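PDB 5Y6T: endo-1,4-beta-mannanase from Eisenia fetida, which probably hydrolyses internal beta-1,4-mannosidic linkages in mannan polysaccharides, as a cold-adapted glycoside hydrolase of family GH5. Local coordinates for residues V105-V113 with G357-Q365; A269-L280 with I295-R306. One frame throughout, in Å; residues are numbered along the deposited sequence. Where two conformers were deposited one is given.

Interaction 1: V105-V113 with G357-Q365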
ATOM      1  N   VAL A 105       4.921 -19.181   1.481  1.00 23.16           N
ATOM      2  CA  VAL A 105       5.559 -19.052   2.806  1.00 22.32           C
ATOM      3  C   VAL A 105       4.682 -18.229   3.760  1.00 24.31           C
ATOM      4  O   VAL A 105       4.480 -18.580   4.923  1.00 21.69           O
ATOM      5  CB  VAL A 105       6.972 -18.565   2.697  1.00 22.94           C
ATOM      6  CG1 VAL A 105       7.574 -18.377   4.062  1.00 23.00           C
ATOM      7  CG2 VAL A 105       7.813 -19.645   1.980  1.00 23.36           C
ATOM      8  N   ALA A 106       4.093 -17.150   3.227  1.00 21.09           N
ATOM      9  CA  ALA A 106       3.217 -16.318   4.064  1.00 20.95           C
ATOM     10  C   ALA A 106       2.039 -17.150   4.544  1.00 18.93           C
ATOM     11  O   ALA A 106       1.659 -17.046   5.732  1.00 22.62           O
ATOM     12  CB  ALA A 106       2.760 -15.097   3.282  1.00 20.52           C
ATOM     13  N   TYR A 107       1.460 -17.978   3.671  1.00 19.22           N
ATOM     14  CA  TYR A 107       0.322 -18.797   4.095  1.00 21.64           C
ATOM     15  C   TYR A 107       0.700 -19.777   5.199  1.00 20.74           C
ATOM     16  O   TYR A 107      -0.005 -19.925   6.196  1.00 23.49           O
ATOM     17  CB  TYR A 107      -0.218 -19.525   2.879  1.00 22.23           C
ATOM     18  CG  TYR A 107      -1.319 -20.507   3.162  1.00 24.73           C
ATOM     19  CD1 TYR A 107      -2.543 -20.081   3.565  1.00 25.19           C
ATOM     20  CD2 TYR A 107      -1.142 -21.859   2.881  1.00 29.22           C
ATOM     21  CE1 TYR A 107      -3.589 -20.999   3.804  1.00 27.58           C
ATOM     22  CE2 TYR A 107      -2.187 -22.790   3.120  1.00 32.09           C
ATOM     23  CZ  TYR A 107      -3.391 -22.333   3.565  1.00 31.64           C
ATOM     24  OH  TYR A 107      -4.417 -23.221   3.820  1.00 33.45           O
ATOM     25  N   ALA A 108       1.857 -20.389   5.039  1.00 21.99           N
ATOM     26  CA  ALA A 108       2.378 -21.355   6.015  1.00 22.11           C
ATOM     27  C   ALA A 108       2.613 -20.701   7.382  1.00 26.27           C
ATOM     28  O   ALA A 108       2.561 -21.350   8.422  1.00 26.10           O
ATOM     29  CB  ALA A 108       3.655 -21.976   5.512  1.00 23.58           C
ATOM     30  N   ASN A 109       2.830 -19.391   7.379  1.00 23.95           N
ATOM     31  CA  ASN A 109       3.017 -18.620   8.611  1.00 22.34           C
ATOM     32  C   ASN A 109       1.889 -17.735   9.070  1.00 22.72           C
ATOM     33  O   ASN A 109       2.020 -16.943   9.978  1.00 22.87           O
ATOM     34  CB  ASN A 109       4.299 -17.839   8.396  1.00 22.30           C
ATOM     35  CG  ASN A 109       5.517 -18.734   8.451  1.00 25.31           C
ATOM     36  OD1 ASN A 109       6.008 -18.996   9.533  1.00 28.37           O
ATOM     37  ND2 ASN A 109       6.047 -19.140   7.299  1.00 24.03           N
ATOM     38  N   ASN A 110       0.739 -17.864   8.422  1.00 20.49           N
ATOM     39  CA  ASN A 110      -0.438 -17.080   8.736  1.00 21.79           C
ATOM     40  C   ASN A 110      -0.243 -15.549   8.673  1.00 23.18           C
ATOM     41  O   ASN A 110      -0.645 -14.816   9.589  1.00 25.14           O
ATOM     42  CB  ASN A 110      -1.039 -17.473  10.063  1.00 24.63           C
ATOM     43  CG  ASN A 110      -1.541 -18.906  10.048  1.00 25.75           C
ATOM     44  OD1 ASN A 110      -2.434 -19.257   9.238  1.00 26.23           O
ATOM     45  ND2 ASN A 110      -0.991 -19.737  10.943  1.00 28.16           N
ATOM     46  N   VAL A 111       0.486 -15.134   7.656  1.00 21.14           N
ATOM     47  CA  VAL A 111       0.761 -13.713   7.394  1.00 23.36           C
ATOM     48  C   VAL A 111       0.139 -13.304   6.051  1.00 22.95           C
ATOM     49  O   VAL A 111       0.309 -13.986   5.039  1.00 20.04           O
ATOM     50  CB  VAL A 111       2.271 -13.500   7.322  1.00 20.85           C
ATOM     51  CG1 VAL A 111       2.662 -12.131   6.835  1.00 19.34           C
ATOM     52  CG2 VAL A 111       2.899 -13.806   8.666  1.00 21.42           C
ATOM     53  N   LEU A 112      -0.641 -12.219   6.101  1.00 21.98           N
ATOM     54  CA  LEU A 112      -1.260 -11.605   4.950  1.00 21.14           C
ATOM     55  C   LEU A 112      -0.307 -10.608   4.284  1.00 20.97           C
ATOM     56  O   LEU A 112       0.274  -9.733   4.933  1.00 23.02           O
ATOM     57  CB  LEU A 112      -2.531 -10.890   5.386  1.00 20.11           C
ATOM     58  CG  LEU A 112      -3.703 -11.889   5.643  1.00 22.95           C
ATOM     59  CD1 LEU A 112      -4.841 -11.263   6.450  1.00 24.72           C
ATOM     60  CD2 LEU A 112      -4.218 -12.487   4.345  1.00 24.92           C
ATOM     61  N   VAL A 113      -0.207 -10.696   2.975  1.00 20.37           N
ATOM     62  CA  VAL A 113       0.735  -9.917   2.167  1.00 20.50           C
ATOM     63  C   VAL A 113      -0.004  -8.867   1.349  1.00 20.38           C
ATOM     64  O   VAL A 113      -0.973  -9.180   0.659  1.00 20.71           O
ATOM     65  CB  VAL A 113       1.487 -10.853   1.219  1.00 20.24           C
ATOM     66  CG1 VAL A 113       2.409 -10.111   0.273  1.00 22.35           C
ATOM     67  CG2 VAL A 113       2.385 -11.811   2.062  1.00 20.26           C
ATOM     68  N   GLY A 357     -10.107  -2.874  17.406  1.00 22.82           N
ATOM     69  CA  GLY A 357      -9.599  -3.287  16.076  1.00 23.47           C
ATOM     70  C   GLY A 357      -9.893  -4.693  15.596  1.00 23.87           C
ATOM     71  O   GLY A 357      -9.794  -4.957  14.419  1.00 24.71           O
ATOM     72  N   GLY A 358     -10.261  -5.599  16.516  1.00 24.10           N
ATOM     73  CA  GLY A 358     -10.622  -6.969  16.166  1.00 22.32           C
ATOM     74  C   GLY A 358      -9.442  -7.953  16.306  1.00 21.94           C
ATOM     75  O   GLY A 358      -8.507  -7.753  17.095  1.00 23.95           O
ATOM     76  N   ARG A 359      -9.500  -9.017  15.552  1.00 22.29           N
ATOM     77  CA  ARG A 359      -8.615 -10.155  15.737  0.70 23.26           C
ATOM     78  C   ARG A 359      -7.229  -9.866  15.149  1.00 21.07           C
ATOM     79  O   ARG A 359      -7.120  -9.451  14.036  1.00 22.99           O
ATOM     80  CB  ARG A 359      -9.208 -11.378  15.059  0.70 23.55           C
ATOM     81  CG  ARG A 359      -8.340 -12.602  15.128  0.70 26.24           C
ATOM     82  CD  ARG A 359      -9.122 -13.853  14.707  0.70 29.34           C
ATOM     83  NE  ARG A 359      -8.371 -15.086  14.974  0.70 34.86           N
ATOM     84  CZ  ARG A 359      -8.867 -16.330  14.922  0.70 37.92           C
ATOM     85  NH1 ARG A 359     -10.146 -16.561  14.644  0.70 35.28           N
ATOM     86  NH2 ARG A 359      -8.080 -17.361  15.199  0.70 39.76           N
ATOM     87  N   ILE A 360      -6.188 -10.089  15.923  1.00 21.24           N
ATOM     88  CA  ILE A 360      -4.782 -10.021  15.548  1.00 21.58           C
ATOM     89  C   ILE A 360      -4.245 -11.400  15.196  1.00 21.84           C
ATOM     90  O   ILE A 360      -3.599 -11.541  14.140  1.00 24.55           O
ATOM     91  CB  ILE A 360      -3.916  -9.408  16.696  1.00 19.53           C
ATOM     92  CG1 ILE A 360      -4.397  -7.987  17.014  1.00 20.84           C
ATOM     93  CG2 ILE A 360      -2.427  -9.498  16.376  1.00 21.61           C
ATOM     94  CD1 ILE A 360      -3.983  -6.934  16.007  1.00 21.42           C
ATOM     95  N   ASP A 361      -4.532 -12.437  16.024  1.00 21.75           N
ATOM     96  CA  ASP A 361      -3.892 -13.749  15.803  1.00 23.56           C
ATOM     97  C   ASP A 361      -4.726 -14.506  14.772  1.00 23.28           C
ATOM     98  O   ASP A 361      -5.549 -15.372  15.101  1.00 23.41           O
ATOM     99  CB  ASP A 361      -3.786 -14.610  17.091  1.00 24.86           C
ATOM    100  CG  ASP A 361      -2.942 -13.942  18.196  1.00 27.66           C
ATOM    101  OD1 ASP A 361      -2.216 -12.923  17.979  1.00 27.78           O
ATOM    102  OD2 ASP A 361      -3.012 -14.413  19.332  1.00 26.54           O
ATOM    103  N   ILE A 362      -4.526 -14.166  13.523  1.00 23.94           N
ATOM    104  CA  ILE A 362      -5.303 -14.709  12.436  1.00 28.19           C
ATOM    105  C   ILE A 362      -4.773 -16.084  12.054  1.00 26.53           C
ATOM    106  O   ILE A 362      -3.566 -16.359  12.158  1.00 27.37           O
ATOM    107  CB  ILE A 362      -5.216 -13.718  11.267  1.00 29.26           C
ATOM    108  CG1 ILE A 362      -5.975 -12.451  11.628  1.00 30.70           C
ATOM    109  CG2 ILE A 362      -5.785 -14.314   9.987  1.00 34.52           C
ATOM    110  CD1 ILE A 362      -5.580 -11.272  10.777  1.00 35.03           C
ATOM    111  N   ILE A 363      -5.690 -16.923  11.561  1.00 25.62           N
ATOM    112  CA  ILE A 363      -5.361 -18.274  11.075  1.00 26.77           C
ATOM    113  C   ILE A 363      -5.967 -18.370   9.692  1.00 27.42           C
ATOM    114  O   ILE A 363      -7.159 -18.176   9.489  1.00 29.57           O
ATOM    115  CB  ILE A 363      -5.915 -19.359  12.003  1.00 30.25           C
ATOM    116  CG1 ILE A 363      -5.232 -19.260  13.360  1.00 31.56           C
ATOM    117  CG2 ILE A 363      -5.618 -20.726  11.443  1.00 30.75           C
ATOM    118  CD1 ILE A 363      -3.811 -19.745  13.428  1.00 34.80           C
ATOM    119  N   LEU A 364      -5.100 -18.515   8.721  1.00 25.12           N
ATOM    120  CA  LEU A 364      -5.501 -18.551   7.356  1.00 29.43           C
ATOM    121  C   LEU A 364      -6.123 -19.845   6.866  1.00 35.88           C
ATOM    122  O   LEU A 364      -6.842 -19.796   5.903  1.00 34.36           O
ATOM    123  CB  LEU A 364      -4.330 -18.159   6.444  1.00 26.19           C
ATOM    124  CG  LEU A 364      -3.911 -16.714   6.754  1.00 25.14           C
ATOM    125  CD1 LEU A 364      -2.836 -16.390   5.761  1.00 26.09           C
ATOM    126  CD2 LEU A 364      -5.021 -15.698   6.572  1.00 26.10           C
ATOM    127  N   GLN A 365      -5.886 -20.955   7.543  1.00 48.30           N
ATOM    128  CA  GLN A 365      -6.557 -22.233   7.212  1.00 60.90           C
ATOM    129  C   GLN A 365      -8.080 -22.113   7.208  1.00 62.47           C
ATOM    130  O   GLN A 365      -8.699 -21.830   8.239  1.00 63.01           O
ATOM    131  CB  GLN A 365      -6.119 -23.376   8.160  1.00 67.48           C
ATOM    132  CG  GLN A 365      -6.930 -23.507   9.454  1.00 76.41           C
ATOM    133  CD  GLN A 365      -6.587 -24.750  10.264  1.00 83.49           C
ATOM    134  OE1 GLN A 365      -6.967 -25.870   9.896  1.00 93.22           O
ATOM    135  NE2 GLN A 365      -5.881 -24.559  11.376  1.00 77.08           N
TER
HETATM  136  O   HOH W   1      -1.585 -14.511  11.922  1.00 26.62           O
HETATM  137  O   HOH W   2      -3.423 -21.536   8.867  1.00 36.97           O
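L364 lays its isobutyl side chain across the turn at N110, with CD1 3.9 Å from N110 CA and its other branch, CD2, 4.0 Å from L112 CD2. The chain stands with CG anti to the carbonyl carbon (chi1 -63°) and then runs on extended, which carries the two methyls inward past the turn while CB stays behind near the ring of Y107. That ring comes alongside L364 from the last turn of the helix, its CD1 3.9 Å from L364 CB, and its hydroxyl end comes near Q365 CA. Y107 and L364 run past each other in opposite senses, as N110 and L364 do.

The one direct hydrogen bond between the segments joins L364 N to N110 OD1, 2.8 Å long and nearly straight at 164°, with the donor above the carbonyl plane of the amide. Water 2 donates to the same oxygen and accepts from Q365 N, so that OD1 serves two successive backbone amides, one directly and one through solvent. The ND2 side of the amide rests against I363 CD1.

N110, with positive phi, is the C-prime residue of a Schellman motif that ends helix 95-108, its two backbone bonds running from V111 N to A106 O and from N110 N to Y107 O. The turn leads into strand 112-119 of the beta/alpha barrel characteristic of GH5 enzymes, and the last modelled residues of the chain pack against this helix-to-strand corner.

Deeper in, L112 CD1 faces I362 CD1 more loosely, at 4.4 Å, and both side chains also touch M24 of strand 20-28. Nearer the turn, water 1 bridges the two backbones, donating to N110 O and to I362 O.

Interaction 2: A269-L280 with I295-R306; sequences AWEGAYTSSSPL and IGEFSQSGGDGR
The ring of Y274 and the guanidinium of R306 stand perpendicular, their planes 90° apart, with Y274 CE2 3.6 Å from R306 NE. The D304 side chain crosses the tyrosine at about a right angle, its carboxylate plane turned 66° from the ring; OD1 comes to the ring edge near its plane, 3.6 Å from CE2. One face of the ring is covered by A269 CB, centred above it, while Y274 OH reaches past G303 CA to hydrogen-bond water 3, and this water accepts a bond from S299 N.

D304 and R306 are locked together within their own segment. The arginine, bent at its third side-chain torsion, presents NE and NH2 side-on to the two carboxylate oxygens, and R306 N reaches OD1 from the face opposite to NE, closing an Asx turn. Near the type I' turn W270-A273, A269 N donates to G302 O over 2.8 Å, almost straight at 173°.

Farther along, L280 divides its methyls: CD2 meets I295 CD1 at 3.9 Å, and CD1 touches F298 CB, the two side chains crossing at about a right angle. P279 CB lies against I295 CD1 as well. These contacts set the loop that follows strand 262-266 against strand 293-297 and the segment just beyond it; the two strands are parallel neighbours in the barrel. Within the second segment, E297 binds a Tris molecule, probably from the crystallisation liquor.

Direct polar bonding between the segments is thus slight, and water carries much of the rest: water 4 joins Y274 N to D304 OD2, and waters 5 and 6 each link L280 O to R306 NH1. The carboxylate probably offsets much of the arginine's charge beside the tyrosine ring.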
ATOM      1  N   ALA A 269       6.240  12.697  11.523  1.00 23.21           N
ATOM      2  CA  ALA A 269       6.381  14.029  12.076  1.00 24.26           C
ATOM      3  C   ALA A 269       7.297  14.865  11.204  1.00 26.33           C
ATOM      4  O   ALA A 269       8.140  14.365  10.449  1.00 29.08           O
ATOM      5  CB  ALA A 269       6.876  13.965  13.527  1.00 25.13           C
ATOM      6  N   TRP A 270       7.046  16.160  11.203  1.00 26.68           N
ATOM      7  CA  TRP A 270       7.938  17.100  10.470  1.00 25.08           C
ATOM      8  C   TRP A 270       8.417  18.081  11.543  1.00 23.36           C
ATOM      9  O   TRP A 270       7.651  18.598  12.314  1.00 23.49           O
ATOM     10  CB  TRP A 270       7.141  17.852   9.440  1.00 31.37           C
ATOM     11  CG  TRP A 270       7.936  18.870   8.704  1.00 32.28           C
ATOM     12  CD1 TRP A 270       7.844  20.229   8.796  1.00 34.95           C
ATOM     13  CD2 TRP A 270       8.947  18.589   7.755  1.00 41.82           C
ATOM     14  NE1 TRP A 270       8.750  20.798   7.929  1.00 38.04           N
ATOM     15  CE2 TRP A 270       9.442  19.821   7.288  1.00 38.92           C
ATOM     16  CE3 TRP A 270       9.479  17.405   7.238  1.00 48.38           C
ATOM     17  CZ2 TRP A 270      10.441  19.908   6.337  1.00 48.96           C
ATOM     18  CZ3 TRP A 270      10.487  17.488   6.283  1.00 54.42           C
ATOM     19  CH2 TRP A 270      10.954  18.726   5.842  1.00 54.08           C
ATOM     20  N   GLU A 271       9.716  18.233  11.612  1.00 27.42           N
ATOM     21  CA  GLU A 271      10.358  19.051  12.648  1.00 31.87           C
ATOM     22  C   GLU A 271       9.895  18.729  14.037  1.00 31.44           C
ATOM     23  O   GLU A 271       9.574  19.646  14.826  1.00 35.25           O
ATOM     24  CB  GLU A 271      10.080  20.511  12.327  1.00 31.73           C
ATOM     25  CG  GLU A 271      10.656  20.919  11.016  1.00 31.47           C
ATOM     26  CD  GLU A 271      10.457  22.414  10.760  1.00 33.20           C
ATOM     27  OE1 GLU A 271       9.552  23.057  11.339  1.00 41.09           O
ATOM     28  OE2 GLU A 271      11.235  22.924   9.974  1.00 31.98           O
ATOM     29  N   GLY A 272       9.755  17.427  14.289  1.00 33.06           N
ATOM     30  CA  GLY A 272       9.375  16.900  15.591  1.00 30.81           C
ATOM     31  C   GLY A 272       7.940  16.993  16.063  1.00 27.35           C
ATOM     32  O   GLY A 272       7.646  16.675  17.227  1.00 29.17           O
ATOM     33  N   ALA A 273       7.027  17.351  15.151  1.00 23.03           N
ATOM     34  CA  ALA A 273       5.616  17.385  15.432  1.00 25.69           C
ATOM     35  C   ALA A 273       4.771  16.754  14.320  1.00 23.31           C
ATOM     36  O   ALA A 273       5.028  16.973  13.149  1.00 23.92           O
ATOM     37  CB  ALA A 273       5.145  18.848  15.602  1.00 27.21           C
ATOM     38  N   TYR A 274       3.799  15.965  14.725  1.00 24.38           N
ATOM     39  CA  TYR A 274       2.788  15.517  13.780  1.00 22.87           C
ATOM     40  C   TYR A 274       1.863  16.683  13.475  1.00 26.26           C
ATOM     41  O   TYR A 274       1.691  17.617  14.300  1.00 24.80           O
ATOM     42  CB  TYR A 274       1.988  14.387  14.403  1.00 22.57           C
ATOM     43  CG  TYR A 274       2.701  13.068  14.450  1.00 21.79           C
ATOM     44  CD1 TYR A 274       2.918  12.304  13.281  1.00 21.22           C
ATOM     45  CD2 TYR A 274       3.087  12.500  15.672  1.00 24.19           C
ATOM     46  CE1 TYR A 274       3.522  11.048  13.359  1.00 21.54           C
ATOM     47  CE2 TYR A 274       3.748  11.269  15.740  1.00 23.98           C
ATOM     48  CZ  TYR A 274       3.935  10.545  14.610  1.00 23.33           C
ATOM     49  OH  TYR A 274       4.478   9.287  14.664  1.00 22.64           O
ATOM     50  N   THR A 275       1.241  16.660  12.284  1.00 22.80           N
ATOM     51  CA  THR A 275       0.031  17.459  12.059  1.00 22.69           C
ATOM     52  C   THR A 275      -1.049  17.157  13.080  1.00 22.80           C
ATOM     53  O   THR A 275      -1.186  16.016  13.588  1.00 23.99           O
ATOM     54  CB  THR A 275      -0.542  17.154  10.662  1.00 24.69           C
ATOM     55  OG1 THR A 275      -0.619  15.735  10.485  1.00 25.90           O
ATOM     56  CG2 THR A 275       0.335  17.754   9.573  1.00 25.41           C
ATOM     57  N   SER A 276      -1.871  18.164  13.363  1.00 24.18           N
ATOM     58  CA  SER A 276      -2.936  17.984  14.359  1.00 23.44           C
ATOM     59  C   SER A 276      -4.021  16.998  13.859  1.00 23.54           C
ATOM     60  O   SER A 276      -4.762  16.450  14.677  1.00 25.21           O
ATOM     61  CB  SER A 276      -3.508  19.349  14.767  1.00 26.27           C
ATOM     62  OG  SER A 276      -4.058  19.977  13.606  1.00 30.55           O
ATOM     63  N   SER A 277      -4.058  16.737  12.540  1.00 21.42           N
ATOM     64  CA  SER A 277      -4.995  15.831  11.923  1.00 21.17           C
ATOM     65  C   SER A 277      -4.333  14.451  11.534  1.00 20.15           C
ATOM     66  O   SER A 277      -4.959  13.653  10.830  1.00 20.90           O
ATOM     67  CB  SER A 277      -5.615  16.485  10.682  1.00 20.38           C
ATOM     68  OG  SER A 277      -4.588  16.913   9.795  1.00 21.53           O
ATOM     69  N   SER A 278      -3.119  14.216  12.043  1.00 20.68           N
ATOM     70  CA  SER A 278      -2.427  12.938  11.880  1.00 21.25           C
ATOM     71  C   SER A 278      -3.296  11.803  12.373  1.00 19.97           C
ATOM     72  O   SER A 278      -3.902  11.930  13.481  1.00 19.97           O
ATOM     73  CB  SER A 278      -1.136  12.913  12.695  1.00 21.90           C
ATOM     74  OG  SER A 278      -0.581  11.598  12.663  1.00 20.09           O
ATOM     75  N   PRO A 279      -3.283  10.658  11.643  1.00 19.15           N
ATOM     76  CA  PRO A 279      -4.043   9.533  12.144  1.00 18.67           C
ATOM     77  C   PRO A 279      -3.531   8.938  13.424  1.00 19.18           C
ATOM     78  O   PRO A 279      -4.290   8.176  14.083  1.00 20.04           O
ATOM     79  CB  PRO A 279      -4.030   8.535  10.996  1.00 19.29           C
ATOM     80  CG  PRO A 279      -2.758   8.836  10.226  1.00 20.52           C
ATOM     81  CD  PRO A 279      -2.654  10.343  10.332  1.00 22.57           C
ATOM     82  N   LEU A 280      -2.299   9.253  13.806  1.00 19.92           N
ATOM     83  CA  LEU A 280      -1.867   8.869  15.151  1.00 21.28           C
ATOM     84  C   LEU A 280      -2.307   9.826  16.273  1.00 22.14           C
ATOM     85  O   LEU A 280      -2.175   9.482  17.455  1.00 22.90           O
ATOM     86  CB  LEU A 280      -0.369   8.708  15.167  1.00 20.06           C
ATOM     87  CG  LEU A 280       0.191   7.463  14.489  1.00 19.48           C
ATOM     88  CD1 LEU A 280       1.695   7.537  14.408  1.00 21.18           C
ATOM     89  CD2 LEU A 280      -0.216   6.180  15.227  1.00 20.64           C
ATOM     90  N   ILE A 295      -3.297   2.692   9.046  1.00 19.76           N
ATOM     91  CA  ILE A 295      -2.149   3.594   9.156  1.00 18.80           C
ATOM     92  C   ILE A 295      -0.976   2.776   8.563  1.00 21.68           C
ATOM     93  O   ILE A 295      -0.262   2.053   9.310  1.00 19.61           O
ATOM     94  CB  ILE A 295      -1.893   4.044  10.590  1.00 18.53           C
ATOM     95  CG1 ILE A 295      -3.181   4.561  11.270  1.00 19.60           C
ATOM     96  CG2 ILE A 295      -0.751   5.067  10.604  1.00 19.59           C
ATOM     97  CD1 ILE A 295      -2.991   5.172  12.679  1.00 20.21           C
ATOM     98  N   GLY A 296      -0.762   2.956   7.258  1.00 18.23           N
ATOM     99  CA  GLY A 296       0.082   2.067   6.406  1.00 18.36           C
ATOM    100  C   GLY A 296       1.584   2.274   6.546  1.00 17.96           C
ATOM    101  O   GLY A 296       2.378   1.486   6.051  1.00 18.01           O
ATOM    102  N   GLU A 297       1.988   3.425   7.119  1.00 18.65           N
ATOM    103  CA  GLU A 297       3.368   3.683   7.504  1.00 17.58           C
ATOM    104  C   GLU A 297       3.391   4.684   8.678  1.00 19.37           C
ATOM    105  O   GLU A 297       2.621   5.637   8.714  1.00 19.02           O
ATOM    106  CB  GLU A 297       4.154   4.356   6.408  1.00 17.58           C
ATOM    107  CG  GLU A 297       4.379   3.596   5.099  1.00 17.19           C
ATOM    108  CD  GLU A 297       5.262   4.320   4.084  1.00 20.92           C
ATOM    109  OE1 GLU A 297       5.988   5.312   4.513  1.00 20.77           O
ATOM    110  OE2 GLU A 297       5.253   3.919   2.865  1.00 20.43           O
ATOM    111  N   PHE A 298       4.346   4.463   9.562  1.00 20.57           N
ATOM    112  CA  PHE A 298       4.728   5.377  10.655  1.00 20.02           C
ATOM    113  C   PHE A 298       5.959   4.778  11.275  1.00 20.57           C
ATOM    114  O   PHE A 298       6.301   3.632  11.032  1.00 19.13           O
ATOM    115  CB  PHE A 298       3.640   5.477  11.731  1.00 18.74           C
ATOM    116  CG  PHE A 298       3.254   4.170  12.332  1.00 18.89           C
ATOM    117  CD1 PHE A 298       2.363   3.279  11.710  1.00 19.16           C
ATOM    118  CD2 PHE A 298       3.882   3.711  13.461  1.00 20.72           C
ATOM    119  CE1 PHE A 298       2.045   2.058  12.288  1.00 21.77           C
ATOM    120  CE2 PHE A 298       3.608   2.477  13.995  1.00 19.64           C
ATOM    121  CZ  PHE A 298       2.729   1.626  13.411  1.00 21.24           C
ATOM    122  N   SER A 299       6.626   5.534  12.157  1.00 18.02           N
ATOM    123  CA  SER A 299       7.760   4.930  12.845  1.00 20.67           C
ATOM    124  C   SER A 299       8.000   5.762  14.105  1.00 21.59           C
ATOM    125  O   SER A 299       7.516   6.903  14.219  1.00 21.61           O
ATOM    126  CB  SER A 299       8.988   4.926  11.971  1.00 22.86           C
ATOM    127  OG  SER A 299       9.475   6.218  11.724  1.00 21.90           O
ATOM    128  N   GLN A 300       8.684   5.147  15.065  1.00 24.82           N
ATOM    129  CA  GLN A 300       9.050   5.824  16.267  1.00 24.77           C
ATOM    130  C   GLN A 300      10.078   6.934  15.932  1.00 22.91           C
ATOM    131  O   GLN A 300       9.988   8.102  16.394  1.00 24.82           O
ATOM    132  CB  GLN A 300       9.579   4.797  17.287  1.00 27.07           C
ATOM    133  CG  GLN A 300       9.916   5.440  18.658  1.00 27.66           C
ATOM    134  CD  GLN A 300      10.426   4.370  19.578  1.00 26.64           C
ATOM    135  OE1 GLN A 300       9.642   3.572  20.083  1.00 24.78           O
ATOM    136  NE2 GLN A 300      11.717   4.315  19.780  1.00 31.16           N
ATOM    137  N   SER A 301      11.071   6.550  15.154  1.00 25.18           N
ATOM    138  CA  SER A 301      12.112   7.500  14.719  1.00 25.88           C
ATOM    139  C   SER A 301      11.535   8.646  13.914  1.00 27.01           C
ATOM    140  O   SER A 301      12.062   9.767  13.936  1.00 24.65           O
ATOM    141  CB  SER A 301      13.253   6.857  13.933  1.00 27.20           C
ATOM    142  OG  SER A 301      12.813   6.087  12.840  1.00 30.60           O
ATOM    143  N   GLY A 302      10.484   8.338  13.155  1.00 24.18           N
ATOM    144  CA  GLY A 302       9.807   9.367  12.394  1.00 22.99           C
ATOM    145  C   GLY A 302       8.607   9.918  13.069  1.00 23.97           C
ATOM    146  O   GLY A 302       7.697  10.443  12.404  1.00 25.21           O
ATOM    147  N   GLY A 303       8.570   9.848  14.401  1.00 22.87           N
ATOM    148  CA  GLY A 303       7.558  10.471  15.161  1.00 21.99           C
ATOM    149  C   GLY A 303       7.995  11.683  15.998  1.00 24.70           C
ATOM    150  O   GLY A 303       9.008  12.314  15.749  1.00 24.57           O
ATOM    151  N   ASP A 304       7.202  11.970  16.994  1.00 25.14           N
ATOM    152  CA  ASP A 304       7.336  13.188  17.817  1.00 29.07           C
ATOM    153  C   ASP A 304       7.860  12.853  19.208  1.00 31.73           C
ATOM    154  O   ASP A 304       7.712  13.695  20.134  1.00 30.85           O
ATOM    155  CB  ASP A 304       5.963  13.920  17.909  1.00 27.51           C
ATOM    156  CG  ASP A 304       4.925  13.155  18.710  1.00 30.51           C
ATOM    157  OD1 ASP A 304       5.101  11.935  18.964  1.00 26.85           O
ATOM    158  OD2 ASP A 304       3.888  13.788  18.979  1.00 29.52           O
ATOM    159  N   GLY A 305       8.413  11.632  19.358  1.00 27.45           N
ATOM    160  CA  GLY A 305       8.838  11.101  20.689  1.00 30.31           C
ATOM    161  C   GLY A 305       7.968  10.000  21.299  1.00 25.59           C
ATOM    162  O   GLY A 305       8.407   9.275  22.201  1.00 27.07           O
ATOM    163  N   ARG A 306       6.710   9.840  20.840  1.00 25.06           N
ATOM    164  CA  ARG A 306       5.878   8.820  21.359  1.00 25.22           C
ATOM    165  C   ARG A 306       6.511   7.465  20.969  1.00 24.84           C
ATOM    166  O   ARG A 306       7.263   7.358  20.032  1.00 24.92           O
ATOM    167  CB  ARG A 306       4.444   8.903  20.843  1.00 26.32           C
ATOM    168  CG  ARG A 306       4.297   8.742  19.344  1.00 26.06           C
ATOM    169  CD  ARG A 306       2.891   9.136  18.875  1.00 24.90           C
ATOM    170  NE  ARG A 306       2.669  10.553  19.142  1.00 27.61           N
ATOM    171  CZ  ARG A 306       1.530  11.110  19.518  1.00 24.02           C
ATOM    172  NH1 ARG A 306       0.416  10.412  19.601  1.00 25.35           N
ATOM    173  NH2 ARG A 306       1.504  12.415  19.741  1.00 26.96           N
TER
HETATM  174  O   HOH W   3       5.554   8.325  12.342  1.00 21.19           O
HETATM  175  O   HOH W   4       3.254  15.992  17.578  1.00 26.17           O
HETATM  176  O   HOH W   5      -0.321   7.770  18.732  1.00 24.92           O
HETATM  177  O   HOH W   6      -2.492  10.264  20.135  1.00 28.54           O

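In the fold
From the N terminus, the chain passes through strands 20-28 and 65-72 before helix 95-108 and strand 112-119 supply the first side of interaction 1. That contact stays open while 243 residues follow, and closes only when the C-terminal tail comes back to the corner between this helix and strand. Interaction 2 is nested inside that long loop: residues 269-280, after strand 262-266, meet residues 295-306 at the end of strand 293-297, with only 14 residues between. The two contacts do not touch, their centres lying 27 Å apart, yet both reach the same sheet. One ties the tail to the barrel; the other joins the loop after strand 262-266 to the end of strand 293-297 and the residues that follow.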